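Local coordinates for protein LamCAT (Aquimarina, PDB 6JH5) that probably hydrolyses the beta-1,3-glucan laminarin as a marine bacterial laminarinase of glycoside hydrolase family 16, at residues 90-93 and 94-97. Sequence-based numbering, arbitrary orientation.
Sequences PSFM and GSWP
The Phe92 ring carries Ser95 CB over the middle of one face, while Pro90 CB sits in plane at its edge. Ser95 CB stands 3.5 Å from the ring centroid, almost straight above it, a CH-pi contact. A chi1 of 64° folds the Phe92 ring back over the turn and onto the serine. Phe219 meets the same ring edge-to-face, and Ala221 and Ile205 pack on the side chain. The backbone reverses here in a type II beta turn from Phe92 to Ser95, closed by Ser95 N donating to Phe92 O (3.1 Å). Gly94, at phi 98°, takes the third position of the turn, where a CB would clash with Met93 O. The turn ends the loop after strand 81-88 and starts strand 95-103 of the concanavalin-like beta-sandwich of family 16. Ser95 OG, swung back toward Phe92 O by a chi1 of 67°, gives that oxygen a second bond of 2.8 Å, in the carbonyl plane on a lone pair, whereas the N-H comes in tilted from that plane. Two donors of one residue thus grip a single carbonyl oxygen. A water bridges onward, donating to Ser95 OG at 2.7 Å and to Pro90 O at 2.7 Å. Cutting the Phe92 side chain back to an alanine is likely to leave Ser95 CB without its aromatic face and open a gap beside Phe219. Asn124 OD1 accepts from Gly94 N, tying the turn to a neighbouring loop.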
ATOM      1  N   PRO A  90      -1.287 -10.579   8.288  1.00 14.70           N
ATOM      2  CA  PRO A  90      -0.600 -11.261   9.364  1.00 15.13           C
ATOM      3  C   PRO A  90       0.033 -10.241  10.320  1.00 15.68           C
ATOM      4  O   PRO A  90       0.202  -9.131   9.998  1.00 17.53           O
ATOM      5  CB  PRO A  90       0.528 -12.056   8.706  1.00 18.56           C
ATOM      6  CG  PRO A  90       0.463 -11.742   7.258  1.00 16.65           C
ATOM      7  CD  PRO A  90      -0.554 -10.640   7.039  1.00 14.71           C
ATOM      8  N   SER A  91       0.370 -10.721  11.502  1.00 15.52           N
ATOM      9  CA  SER A  91       1.012  -9.882  12.527  1.00 14.80           C
ATOM     10  C   SER A  91       2.184 -10.696  13.079  1.00 15.01           C
ATOM     11  O   SER A  91       1.967 -11.639  13.782  1.00 17.32           O
ATOM     12  CB  SER A  91      -0.009  -9.542  13.576  1.00 18.86           C
ATOM     13  OG  SER A  91       0.563  -8.811  14.640  1.00 22.35           O
ATOM     14  N   PHE A  92       3.389 -10.342  12.673  1.00 13.90           N
ATOM     15  CA  PHE A  92       4.589 -11.061  13.148  1.00 13.72           C
ATOM     16  C   PHE A  92       5.808 -10.157  12.995  1.00 14.38           C
ATOM     17  O   PHE A  92       5.798  -9.280  12.190  1.00 13.59           O
ATOM     18  CB  PHE A  92       4.790 -12.388  12.415  1.00 14.43           C
ATOM     19  CG  PHE A  92       5.048 -12.292  10.938  1.00 13.89           C
ATOM     20  CD1 PHE A  92       4.005 -12.331  10.037  1.00 14.54           C
ATOM     21  CD2 PHE A  92       6.336 -12.194  10.463  1.00 13.74           C
ATOM     22  CE1 PHE A  92       4.262 -12.268   8.682  1.00 14.44           C
ATOM     23  CE2 PHE A  92       6.589 -12.129   9.110  1.00 14.80           C
ATOM     24  CZ  PHE A  92       5.547 -12.181   8.227  1.00 15.68           C
ATOM     25  N   MET A  93       6.853 -10.459  13.751  1.00 14.20           N
ATOM     26  CA  MET A  93       8.064  -9.612  13.672  1.00 13.96           C
ATOM     27  C   MET A  93       8.685  -9.687  12.270  1.00 13.94           C
ATOM     28  O   MET A  93       8.956 -10.745  11.789  1.00 13.85           O
ATOM     29  CB  MET A  93       9.069 -10.029  14.751  1.00 14.25           C
ATOM     30  CG  MET A  93       8.568  -9.791  16.162  1.00 17.47           C
ATOM     31  SD  MET A  93       8.109  -8.069  16.543  1.00 21.01           S
ATOM     32  CE  MET A  93       9.644  -7.281  16.064  1.00 21.10           C
ATOM     33  N   GLY A  94       8.908  -8.510  11.696  1.00 13.70           N
ATOM     34  CA  GLY A  94       9.496  -8.345  10.356  1.00 14.42           C
ATOM     35  C   GLY A  94       8.472  -8.122   9.258  1.00 14.41           C
ATOM     36  O   GLY A  94       8.851  -7.734   8.200  1.00 15.17           O
ATOM     37  N   SER A  95       7.210  -8.333   9.567  1.00 13.26           N
ATOM     38  CA  SER A  95       6.160  -8.187   8.535  1.00 13.45           C
ATOM     39  C   SER A  95       5.928  -6.718   8.165  1.00 13.31           C
ATOM     40  O   SER A  95       5.983  -5.888   9.016  1.00 12.74           O
ATOM     41  CB  SER A  95       4.884  -8.833   8.983  1.00 14.10           C
ATOM     42  OG  SER A  95       4.340  -8.140  10.065  1.00 14.67           O
ATOM     43  N   TRP A  96       5.655  -6.470   6.891  1.00 12.15           N
ATOM     44  CA  TRP A  96       5.392  -5.081   6.442  1.00 12.92           C
ATOM     45  C   TRP A  96       4.353  -5.047   5.309  1.00 14.62           C
ATOM     46  O   TRP A  96       4.721  -4.806   4.185  1.00 13.80           O
ATOM     47  CB  TRP A  96       6.707  -4.420   6.064  1.00 13.18           C
ATOM     48  CG  TRP A  96       6.657  -2.940   5.896  1.00 13.01           C
ATOM     49  CD1 TRP A  96       5.608  -2.083   6.067  1.00 13.40           C
ATOM     50  CD2 TRP A  96       7.765  -2.139   5.494  1.00 13.82           C
ATOM     51  NE1 TRP A  96       5.999  -0.803   5.799  1.00 14.20           N
ATOM     52  CE2 TRP A  96       7.316  -0.814   5.445  1.00 14.25           C
ATOM     53  CE3 TRP A  96       9.082  -2.433   5.142  1.00 14.92           C
ATOM     54  CZ2 TRP A  96       8.152   0.231   5.082  1.00 17.20           C
ATOM     55  CZ3 TRP A  96       9.906  -1.391   4.802  1.00 16.62           C
ATOM     56  CH2 TRP A  96       9.441  -0.086   4.761  1.00 17.69           C
ATOM     57  N   PRO A  97       3.077  -5.334   5.605  1.00 13.18           N
ATOM     58  CA  PRO A  97       2.006  -5.233   4.624  1.00 12.98           C
ATOM     59  C   PRO A  97       1.640  -3.765   4.322  1.00 12.39           C
ATOM     60  O   PRO A  97       1.757  -2.943   5.158  1.00 12.70           O
ATOM     61  CB  PRO A  97       0.826  -6.004   5.234  1.00 13.82           C
ATOM     62  CG  PRO A  97       1.193  -6.269   6.675  1.00 16.53           C
ATOM     63  CD  PRO A  97       2.615  -5.827   6.901  1.00 13.79           C
TER
HETATM   64  O   HOH W   1       1.932  -7.110   9.577  1.00 14.40           O